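PDB 1VHS: putative phosphinothricin acetyltransferase YwnH from Bacillus subtilis, which probably inactivates the herbicide and antibiotic phosphinothricin by transferring an acetyl group to it from acetyl-CoA. Local coordinates for residues L5-H10 with P53-E58; R11-V16 with D40-F45; A66-E71 with V85-D90. One frame throughout, in Å; residues are numbered along the deposited sequence.

Contact 1: residues L5-H10 with P53-E58; sequences LRLAEH and PLYVAE
Strands 5-7 and 54-58 run antiparallel, their short axes 4.6 Å apart at closest approach and 143° between directions, and so join the edge strand of the GNAT sheet to its neighbour. Arg-6 and Val-56 form the hydrogen-bonded pair: Arg-6 N to Val-56 O spans 3.0 Å, and the return bond from Val-56 N to Arg-6 O is similar. Leu-5 with Ala-57 and Leu-7 with Tyr-55 make the non-hydrogen-bonded pairs on either side of it. Beyond the strand proper, Ala-8 N still reaches Leu-54 O at 2.8 Å, which carries the pairing into the following loop.

On the sheet face that Leu-5 shares with Ala-57, one leucine methyl, CD2, does the touching, 3.6 Å from Ala-57 CB. Helix 98-109 packs on this face, with Glu-105 against Leu-5 and Leu-102 against Ala-57. Leu-7 lies alongside Tyr-55, both pointing the same way, and its CD2 is 3.5 Å from ring atom CE2 and also touches Pro-53. On the other face Ala-8 CB rests between Leu-54 and Val-56.

Arg-6 leaves the backbone with CG between N and the carbonyl carbon (chi1 64°) and runs extended to NE, where chi4 turns the guanidinium so that Val-56 CG2 lies centred under one face. NH1 also forms a salt bridge with Asp-12. The NE/NH2 edge of Arg-6 grips Glu-58 side-on: NE at 2.7 Å and NH2 at 2.9 Å both reach the single oxygen OE1, which lies near the guanidinium plane, while the carboxylate is turned 81° against that plane.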
loop_
_atom_site.group_PDB
_atom_site.type_symbol
_atom_site.label_atom_id
_atom_site.label_comp_id
_atom_site.label_asym_id
_atom_site.label_seq_id
_atom_site.Cartn_x
_atom_site.Cartn_y
_atom_site.Cartn_z
ATOM N N LEU A 5 9.514 -10.896 -5.010
ATOM C CA LEU A 5 8.485 -10.095 -5.671
ATOM C C LEU A 5 8.323 -10.391 -7.155
ATOM O O LEU A 5 9.296 -10.676 -7.853
ATOM C CB LEU A 5 8.794 -8.605 -5.514
ATOM C CG LEU A 5 8.479 -7.922 -4.182
ATOM C CD1 LEU A 5 9.035 -6.515 -4.199
ATOM C CD2 LEU A 5 6.973 -7.896 -3.962
ATOM N N ARG A 6 7.082 -10.314 -7.621
ATOM C CA ARG A 6 6.746 -10.517 -9.025
ATOM C C ARG A 6 5.445 -9.774 -9.316
ATOM O O ARG A 6 4.681 -9.470 -8.400
ATOM C CB ARG A 6 6.552 -12.006 -9.330
ATOM C CG ARG A 6 5.390 -12.635 -8.590
ATOM C CD ARG A 6 5.163 -14.080 -9.031
ATOM N NE ARG A 6 4.162 -14.762 -8.208
ATOM C CZ ARG A 6 2.845 -14.594 -8.313
ATOM N NH1 ARG A 6 2.338 -13.762 -9.213
ATOM N NH2 ARG A 6 2.029 -15.266 -7.512
ATOM N N LEU A 7 5.198 -9.471 -10.587
ATOM C CA LEU A 7 3.970 -8.795 -10.973
ATOM C C LEU A 7 2.764 -9.677 -10.635
ATOM O O LEU A 7 2.793 -10.896 -10.833
ATOM C CB LEU A 7 3.984 -8.493 -12.474
ATOM C CG LEU A 7 4.951 -7.396 -12.927
ATOM C CD1 LEU A 7 5.186 -7.482 -14.427
ATOM C CD2 LEU A 7 4.373 -6.034 -12.546
ATOM N N ALA A 8 1.710 -9.062 -10.111
ATOM C CA ALA A 8 0.500 -9.795 -9.760
ATOM C C ALA A 8 -0.182 -10.343 -11.009
ATOM O O ALA A 8 -0.032 -9.799 -12.107
ATOM C CB ALA A 8 -0.474 -8.882 -8.999
ATOM N N GLU A 9 -0.938 -11.418 -10.822
ATOM C CA GLU A 9 -1.667 -12.065 -11.902
ATOM C C GLU A 9 -3.104 -12.248 -11.435
ATOM O O GLU A 9 -3.387 -12.181 -10.236
ATOM C CB GLU A 9 -1.028 -13.421 -12.212
ATOM C CG GLU A 9 0.485 -13.352 -12.213
ATOM C CD GLU A 9 1.150 -14.681 -12.499
ATOM O OE1 GLU A 9 0.778 -15.696 -11.869
ATOM O OE2 GLU A 9 2.060 -14.698 -13.349
ATOM N N HIS A 10 -4.009 -12.494 -12.372
ATOM C CA HIS A 10 -5.414 -12.663 -12.026
ATOM C C HIS A 10 -5.667 -13.696 -10.927
ATOM O O HIS A 10 -6.466 -13.451 -10.023
ATOM C CB HIS A 10 -6.228 -13.024 -13.271
ATOM C CG HIS A 10 -7.707 -13.018 -13.043
ATOM N ND1 HIS A 10 -8.325 -13.861 -12.143
ATOM C CD2 HIS A 10 -8.690 -12.257 -13.580
ATOM C CE1 HIS A 10 -9.624 -13.619 -12.137
ATOM N NE2 HIS A 10 -9.871 -12.651 -13.000
ATOM N N PRO A 53 1.859 -0.663 -11.504
ATOM C CA PRO A 53 1.519 -2.048 -11.193
ATOM C C PRO A 53 1.253 -2.476 -9.767
ATOM O O PRO A 53 1.429 -1.726 -8.804
ATOM C CB PRO A 53 2.689 -2.813 -11.792
ATOM C CG PRO A 53 3.846 -1.909 -11.480
ATOM C CD PRO A 53 3.318 -0.492 -11.651
ATOM N N LEU A 54 0.802 -3.719 -9.674
ATOM C CA LEU A 54 0.527 -4.379 -8.419
ATOM C C LEU A 54 1.518 -5.530 -8.383
ATOM O O LEU A 54 1.563 -6.344 -9.309
ATOM C CB LEU A 54 -0.900 -4.932 -8.396
ATOM C CG LEU A 54 -1.249 -5.751 -7.151
ATOM C CD1 LEU A 54 -1.141 -4.860 -5.918
ATOM C CD2 LEU A 54 -2.662 -6.317 -7.281
ATOM N N TYR A 55 2.338 -5.573 -7.339
ATOM C CA TYR A 55 3.310 -6.645 -7.179
ATOM C C TYR A 55 2.921 -7.488 -5.979
ATOM O O TYR A 55 2.391 -6.971 -5.001
ATOM C CB TYR A 55 4.710 -6.097 -6.914
ATOM C CG TYR A 55 5.304 -5.293 -8.038
ATOM C CD1 TYR A 55 5.070 -3.922 -8.137
ATOM C CD2 TYR A 55 6.098 -5.898 -9.008
ATOM C CE1 TYR A 55 5.615 -3.174 -9.170
ATOM C CE2 TYR A 55 6.647 -5.155 -10.053
ATOM C CZ TYR A 55 6.400 -3.796 -10.127
ATOM O OH TYR A 55 6.918 -3.059 -11.168
ATOM N N VAL A 56 3.181 -8.785 -6.051
ATOM C CA VAL A 56 2.898 -9.644 -4.918
ATOM C C VAL A 56 4.229 -10.213 -4.457
ATOM O O VAL A 56 5.174 -10.328 -5.245
ATOM C CB VAL A 56 1.920 -10.795 -5.269
ATOM C CG1 VAL A 56 0.530 -10.230 -5.534
ATOM C CG2 VAL A 56 2.416 -11.562 -6.484
ATOM N N ALA A 57 4.308 -10.528 -3.173
ATOM C CA ALA A 57 5.513 -11.091 -2.592
ATOM C C ALA A 57 5.189 -12.502 -2.123
ATOM O O ALA A 57 4.233 -12.716 -1.367
ATOM C CB ALA A 57 5.986 -10.239 -1.424
ATOM N N GLU A 58 5.980 -13.464 -2.590
ATOM C CA GLU A 58 5.780 -14.863 -2.228
ATOM C C GLU A 58 6.756 -15.303 -1.156
ATOM O O GLU A 58 7.920 -14.906 -1.168
ATOM C CB GLU A 58 5.969 -15.775 -3.446
ATOM C CG GLU A 58 4.875 -15.708 -4.498
ATOM C CD GLU A 58 5.072 -16.738 -5.600
ATOM O OE1 GLU A 58 4.201 -16.834 -6.491
ATOM O OE2 GLU A 58 6.095 -17.455 -5.573
#

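Contact 2: residues R11-V16 with D40-F45; sequences RDLEAV and DRMEWF
Leu-13 is the main bump of this helix-to-helix contact, which lies in the helical segment between the first two strands of the GNAT fold. The hollow it fills is walled by the selenium of Met-42 and the ring face of Phe-45, both from helix 42-46. The nearest pair of CA atoms, those of Leu-13 and Phe-45, is 7.2 Å apart, and the contact is apolar, made by van der Waals packing and one CH-pi contact.

Leu-13 and Phe-45 slide past each other in opposite directions. CG of Leu-13 stands anti to its own N (chi1 -179°), which carries the branch along the aromatic side chain toward its root: Leu-13 CD1 is 3.6 Å from Phe-45 CD1 and also close to CG of the ring, so that the two side chains interlock. The base of the leucine covers the ring itself, in the CH-pi contact, with CB 4.2 Å from the ring centroid and only 4° off the normal. The phenyl face is thus the flat floor on which Leu-13 sits. The other methyl, CD2, meets SE of Met-42 (a selenomethionine) at 4.0 Å, the two side chains crossing at about a right angle. Leu-13 also touches Pro-38, in the connection between the helices.

One turn later, Val-16 presents a second, smaller bump. Its CG1 reaches the edge of the Trp-44 indole, near the ring plane, at 3.9 Å from CZ3, while CG2 comes only to 4.5 Å from Phe-45 CE1. Arg-41 NH2 lies 3.5 Å above one face of that indole, over its centre.

The two helices pack on the face of strands 54-58 and 64-72 that carries Leu-54, Val-56, Trp-67 and Ser-69. Phe-45 continues onto Leu-54 and Val-16 onto Val-56, while Trp-44 packs against Trp-67 and Ser-69.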
loop_
_atom_site.group_PDB
_atom_site.type_symbol
_atom_site.label_atom_id
_atom_site.label_comp_id
_atom_site.label_asym_id
_atom_site.label_seq_id
_atom_site.Cartn_x
_atom_site.Cartn_y
_atom_site.Cartn_z
ATOM N N ARG A 11 -4.989 -14.841 -10.989
ATOM C CA ARG A 11 -5.196 -15.874 -9.979
ATOM C C ARG A 11 -4.741 -15.436 -8.591
ATOM O O ARG A 11 -4.976 -16.139 -7.610
ATOM C CB ARG A 11 -4.492 -17.184 -10.379
ATOM C CG ARG A 11 -2.979 -17.135 -10.353
ATOM C CD ARG A 11 -2.383 -18.285 -11.162
ATOM N NE ARG A 11 -2.485 -19.588 -10.508
ATOM C CZ ARG A 11 -1.612 -20.047 -9.615
ATOM N NH1 ARG A 11 -0.573 -19.306 -9.260
ATOM N NH2 ARG A 11 -1.758 -21.262 -9.097
ATOM N N ASP A 12 -4.101 -14.270 -8.508
ATOM C CA ASP A 12 -3.628 -13.734 -7.229
ATOM C C ASP A 12 -4.684 -12.875 -6.528
ATOM O O ASP A 12 -4.565 -12.600 -5.334
ATOM C CB ASP A 12 -2.381 -12.871 -7.440
ATOM C CG ASP A 12 -1.195 -13.665 -7.951
ATOM O OD1 ASP A 12 -0.364 -13.076 -8.670
ATOM O OD2 ASP A 12 -1.091 -14.861 -7.620
ATOM N N LEU A 13 -5.703 -12.444 -7.264
ATOM C CA LEU A 13 -6.745 -11.593 -6.676
ATOM C C LEU A 13 -7.282 -12.148 -5.362
ATOM O O LEU A 13 -7.433 -11.415 -4.387
ATOM C CB LEU A 13 -7.898 -11.390 -7.663
ATOM C CG LEU A 13 -9.036 -10.493 -7.158
ATOM C CD1 LEU A 13 -8.488 -9.111 -6.809
ATOM C CD2 LEU A 13 -10.121 -10.389 -8.217
ATOM N N GLU A 14 -7.570 -13.447 -5.333
ATOM C CA GLU A 14 -8.081 -14.099 -4.128
ATOM C C GLU A 14 -7.171 -13.889 -2.914
ATOM O O GLU A 14 -7.635 -13.506 -1.833
ATOM C CB GLU A 14 -8.276 -15.603 -4.405
ATOM C CG GLU A 14 -8.293 -16.497 -3.173
ATOM C CD GLU A 14 -6.898 -16.856 -2.697
ATOM O OE1 GLU A 14 -6.156 -17.505 -3.463
ATOM O OE2 GLU A 14 -6.541 -16.490 -1.557
ATOM N N ALA A 15 -5.876 -14.131 -3.094
ATOM C CA ALA A 15 -4.907 -13.971 -2.014
ATOM C C ALA A 15 -4.717 -12.498 -1.639
ATOM O O ALA A 15 -4.518 -12.172 -0.471
ATOM C CB ALA A 15 -3.574 -14.575 -2.425
ATOM N N VAL A 16 -4.769 -11.621 -2.637
ATOM C CA VAL A 16 -4.598 -10.186 -2.417
ATOM C C VAL A 16 -5.735 -9.660 -1.544
ATOM O O VAL A 16 -5.502 -8.904 -0.601
ATOM C CB VAL A 16 -4.562 -9.417 -3.768
ATOM C CG1 VAL A 16 -4.638 -7.914 -3.534
ATOM C CG2 VAL A 16 -3.277 -9.752 -4.519
ATOM N N ASP A 40 -15.773 -7.253 -5.495
ATOM C CA ASP A 40 -15.823 -5.840 -5.131
ATOM C C ASP A 40 -14.512 -5.127 -5.448
ATOM O O ASP A 40 -14.453 -3.898 -5.431
ATOM C CB ASP A 40 -16.113 -5.665 -3.635
ATOM C CG ASP A 40 -17.399 -6.337 -3.198
ATOM O OD1 ASP A 40 -18.425 -6.190 -3.896
ATOM O OD2 ASP A 40 -17.382 -7.002 -2.140
ATOM N N ARG A 41 -13.465 -5.895 -5.738
ATOM C CA ARG A 41 -12.157 -5.313 -6.024
ATOM C C ARG A 41 -11.616 -5.638 -7.415
ATOM O O ARG A 41 -10.485 -5.282 -7.744
ATOM C CB ARG A 41 -11.152 -5.773 -4.963
ATOM C CG ARG A 41 -11.536 -5.389 -3.545
ATOM C CD ARG A 41 -11.303 -3.908 -3.267
ATOM N NE ARG A 41 -9.885 -3.610 -3.074
ATOM C CZ ARG A 41 -9.405 -2.415 -2.746
ATOM N NH1 ARG A 41 -10.227 -1.388 -2.573
ATOM N NH2 ARG A 41 -8.099 -2.247 -2.576
HETATM N N MSE A 42 -12.423 -6.308 -8.232
HETATM C CA MSE A 42 -11.995 -6.671 -9.578
HETATM C C MSE A 42 -11.614 -5.447 -10.405
HETATM O O MSE A 42 -10.656 -5.487 -11.177
HETATM C CB MSE A 42 -13.099 -7.452 -10.295
HETATM C CG MSE A 42 -12.730 -7.892 -11.705
HETATM SE SE MSE A 42 -11.106 -8.944 -11.765
HETATM C CE MSE A 42 -10.750 -8.845 -13.661
ATOM N N GLU A 43 -12.366 -4.361 -10.243
ATOM C CA GLU A 43 -12.089 -3.129 -10.978
ATOM C C GLU A 43 -10.728 -2.566 -10.587
ATOM O O GLU A 43 -9.882 -2.303 -11.438
ATOM C CB GLU A 43 -13.174 -2.084 -10.698
ATOM C CG GLU A 43 -14.524 -2.417 -11.304
ATOM C CD GLU A 43 -14.495 -2.448 -12.822
ATOM O OE1 GLU A 43 -15.548 -2.734 -13.432
ATOM O OE2 GLU A 43 -13.421 -2.186 -13.408
ATOM N N TRP A 44 -10.534 -2.380 -9.288
ATOM C CA TRP A 44 -9.284 -1.861 -8.753
ATOM C C TRP A 44 -8.115 -2.711 -9.237
ATOM O O TRP A 44 -7.088 -2.192 -9.680
ATOM C CB TRP A 44 -9.341 -1.880 -7.226
ATOM C CG TRP A 44 -8.023 -1.670 -6.561
ATOM C CD1 TRP A 44 -7.368 -0.486 -6.378
ATOM C CD2 TRP A 44 -7.186 -2.685 -5.997
ATOM N NE1 TRP A 44 -6.173 -0.701 -5.732
ATOM C CE2 TRP A 44 -6.036 -2.044 -5.487
ATOM C CE3 TRP A 44 -7.296 -4.078 -5.874
ATOM C CZ2 TRP A 44 -5.001 -2.746 -4.863
ATOM C CZ3 TRP A 44 -6.264 -4.778 -5.252
ATOM C CH2 TRP A 44 -5.131 -4.109 -4.755
ATOM N N PHE A 45 -8.287 -4.025 -9.150
ATOM C CA PHE A 45 -7.257 -4.967 -9.560
ATOM C C PHE A 45 -6.852 -4.772 -11.016
ATOM O O PHE A 45 -5.679 -4.556 -11.316
ATOM C CB PHE A 45 -7.753 -6.399 -9.351
ATOM C CG PHE A 45 -6.674 -7.435 -9.472
ATOM C CD1 PHE A 45 -5.696 -7.553 -8.492
ATOM C CD2 PHE A 45 -6.633 -8.288 -10.568
ATOM C CE1 PHE A 45 -4.687 -8.512 -8.600
ATOM C CE2 PHE A 45 -5.627 -9.250 -10.687
ATOM C CZ PHE A 45 -4.654 -9.360 -9.698
#

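Contact 3: residues A66-E71 with V85-D90; sequences AWISFE and VSIYID
Ile-68, Phe-70, Val-85 and Ile-87 make the apolar centre of this antiparallel beta hairpin, which supplies two central strands of the GNAT sheet. Ile-68 CG2 stands 3.9 Å from Val-85 CG2, the two side chains lying alongside each other, and it also meets Ile-87 CG1. Phe-70 CE2 approaches the same valine methyl, Val-85 CG2, at 4.2 Å. Leu-102 of helix 98-109 covers Ala-66, Ile-87 and Ile-89 on the same face. Residues 87-89 are predicted to bind acetyl-CoA.

The backbones are locked by two hydrogen-bonded pairs, Trp-67 with Tyr-88 and Ser-69 with Ser-86; the shortest bond, Ser-69 N to Ser-86 O, is 2.8 Å with an angle of 170° at the hydrogen.

On the opposite face two aromatics lie side by side. A chi1 of 51° helps set the Trp-67 indole alongside Tyr-88, one indole face toward Tyr-88 CB and CD1. The planes are 23° apart but slid, so the rings barely overlap at a separation of 4.7 Å between the centroids of the six-membered ring and the phenol. Tyr-88 CB instead sits over the five-membered ring in a CH-pi contact, 4.0 Å from its centroid.

Farther along this face the contact turns polar. Ser-69 OG donates to Glu-71 OE2 at 2.8 Å and also bonds to His-48. Trp-44 NE1 bonds to the same carboxylate oxygen, and a water donates to Glu-71 OE2 at 2.8 Å.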
loop_
_atom_site.group_PDB
_atom_site.type_symbol
_atom_site.label_atom_id
_atom_site.label_comp_id
_atom_site.label_asym_id
_atom_site.label_seq_id
_atom_site.Cartn_x
_atom_site.Cartn_y
_atom_site.Cartn_z
ATOM N N ALA A 66 2.188 -10.878 0.858
ATOM C CA ALA A 66 2.034 -9.427 0.905
ATOM C C ALA A 66 1.973 -8.867 -0.503
ATOM O O ALA A 66 2.229 -9.579 -1.471
ATOM C CB ALA A 66 3.220 -8.809 1.655
ATOM N N TRP A 67 1.609 -7.596 -0.623
ATOM C CA TRP A 67 1.566 -6.963 -1.926
ATOM C C TRP A 67 1.855 -5.474 -1.860
ATOM O O TRP A 67 1.713 -4.847 -0.808
ATOM C CB TRP A 67 0.229 -7.219 -2.652
ATOM C CG TRP A 67 -1.054 -6.937 -1.898
ATOM C CD1 TRP A 67 -1.777 -7.822 -1.151
ATOM C CD2 TRP A 67 -1.811 -5.719 -1.915
ATOM N NE1 TRP A 67 -2.941 -7.238 -0.713
ATOM C CE2 TRP A 67 -2.988 -5.946 -1.168
ATOM C CE3 TRP A 67 -1.610 -4.458 -2.497
ATOM C CZ2 TRP A 67 -3.964 -4.961 -0.986
ATOM C CZ3 TRP A 67 -2.580 -3.477 -2.317
ATOM C CH2 TRP A 67 -3.744 -3.736 -1.568
ATOM N N ILE A 68 2.295 -4.937 -2.991
ATOM C CA ILE A 68 2.625 -3.520 -3.133
ATOM C C ILE A 68 1.866 -3.009 -4.347
ATOM O O ILE A 68 1.990 -3.553 -5.445
ATOM C CB ILE A 68 4.125 -3.304 -3.403
ATOM C CG1 ILE A 68 4.971 -3.981 -2.328
ATOM C CG2 ILE A 68 4.435 -1.810 -3.429
ATOM C CD1 ILE A 68 6.462 -3.919 -2.633
ATOM N N SER A 69 1.084 -1.958 -4.150
ATOM C CA SER A 69 0.294 -1.394 -5.230
ATOM C C SER A 69 0.692 0.045 -5.508
ATOM O O SER A 69 0.829 0.837 -4.577
ATOM C CB SER A 69 -1.196 -1.440 -4.853
ATOM O OG SER A 69 -1.987 -0.660 -5.737
ATOM N N PHE A 70 0.908 0.371 -6.782
ATOM C CA PHE A 70 1.213 1.745 -7.168
ATOM C C PHE A 70 -0.077 2.229 -7.821
ATOM O O PHE A 70 -0.639 1.549 -8.679
ATOM C CB PHE A 70 2.362 1.823 -8.171
ATOM C CG PHE A 70 3.706 1.539 -7.570
ATOM C CD1 PHE A 70 4.224 0.248 -7.565
ATOM C CD2 PHE A 70 4.439 2.560 -6.976
ATOM C CE1 PHE A 70 5.458 -0.024 -6.970
ATOM C CE2 PHE A 70 5.675 2.302 -6.375
ATOM C CZ PHE A 70 6.184 1.007 -6.373
ATOM N N GLU A 71 -0.563 3.388 -7.401
ATOM C CA GLU A 71 -1.805 3.908 -7.956
ATOM C C GLU A 71 -1.671 5.361 -8.349
ATOM O O GLU A 71 -0.843 6.087 -7.801
ATOM C CB GLU A 71 -2.930 3.725 -6.939
ATOM C CG GLU A 71 -3.274 2.259 -6.696
ATOM C CD GLU A 71 -4.134 2.046 -5.471
ATOM O OE1 GLU A 71 -5.145 2.765 -5.320
ATOM O OE2 GLU A 71 -3.803 1.151 -4.664
ATOM N N VAL A 85 1.673 4.793 -3.080
ATOM C CA VAL A 85 2.155 3.437 -2.871
ATOM C C VAL A 85 1.401 2.883 -1.667
ATOM O O VAL A 85 1.294 3.546 -0.629
ATOM C CB VAL A 85 3.683 3.372 -2.615
ATOM C CG1 VAL A 85 4.064 4.178 -1.373
ATOM C CG2 VAL A 85 4.104 1.907 -2.449
ATOM N N SER A 86 0.845 1.684 -1.828
ATOM C CA SER A 86 0.098 1.020 -0.768
ATOM C C SER A 86 0.736 -0.344 -0.521
ATOM O O SER A 86 1.010 -1.084 -1.462
ATOM C CB SER A 86 -1.371 0.847 -1.178
ATOM O OG SER A 86 -1.486 0.030 -2.326
ATOM N N ILE A 87 0.984 -0.665 0.743
ATOM C CA ILE A 87 1.593 -1.932 1.097
ATOM C C ILE A 87 0.777 -2.664 2.155
ATOM O O ILE A 87 0.511 -2.123 3.229
ATOM C CB ILE A 87 3.026 -1.712 1.630
ATOM C CG1 ILE A 87 3.862 -1.003 0.563
ATOM C CG2 ILE A 87 3.656 -3.048 2.027
ATOM C CD1 ILE A 87 5.268 -0.628 1.009
ATOM N N TYR A 88 0.372 -3.892 1.843
ATOM C CA TYR A 88 -0.392 -4.707 2.780
ATOM C C TYR A 88 0.343 -6.014 3.026
ATOM O O TYR A 88 0.857 -6.639 2.095
ATOM C CB TYR A 88 -1.797 -4.999 2.247
ATOM C CG TYR A 88 -2.717 -3.802 2.317
ATOM C CD1 TYR A 88 -2.647 -2.788 1.365
ATOM C CD2 TYR A 88 -3.639 -3.668 3.358
ATOM C CE1 TYR A 88 -3.475 -1.665 1.444
ATOM C CE2 TYR A 88 -4.471 -2.546 3.448
ATOM C CZ TYR A 88 -4.381 -1.552 2.489
ATOM O OH TYR A 88 -5.189 -0.439 2.571
ATOM N N ILE A 89 0.393 -6.414 4.288
ATOM C CA ILE A 89 1.077 -7.635 4.686
ATOM C C ILE A 89 0.091 -8.564 5.383
ATOM O O ILE A 89 -0.743 -8.115 6.170
ATOM C CB ILE A 89 2.227 -7.313 5.658
ATOM C CG1 ILE A 89 3.121 -6.228 5.054
ATOM C CG2 ILE A 89 3.036 -8.573 5.954
ATOM C CD1 ILE A 89 4.187 -5.709 6.001
ATOM N N ASP A 90 0.176 -9.857 5.085
ATOM C CA ASP A 90 -0.712 -10.823 5.718
ATOM C C ASP A 90 -0.565 -10.642 7.224
ATOM O O ASP A 90 0.542 -10.707 7.761
ATOM C CB ASP A 90 -0.329 -12.249 5.306
ATOM C CG ASP A 90 -1.269 -13.298 5.876
ATOM O OD1 ASP A 90 -1.220 -14.456 5.408
ATOM O OD2 ASP A 90 -2.049 -12.976 6.793
HETATM O O HOH W 1 -4.587 0.007 -2.266
#

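From the N terminus, strand 4-7 leads into helix 13-24, and the chain then passes through helix 42-46 before strand 54-58 returns beside the first strand. Contact 1 therefore closes a long loop, and contact 2 closes a shorter one wholly within it, fastening the two helices that the loop contains. Contact 3 follows in series as a beta hairpin. Strands 54-58 and 64-72 are sheet neighbours, joining contacts 1 and 3 through Tyr-55 N to Ile-68 O and Ala-57 N to Ala-66 O. The salt bridge from Arg-6 to Asp-12 links contacts 1 and 2, while a probable, weak hydrogen bond between Trp-67 NE1 and Val-16 O ties helix 13-24 to the hairpin.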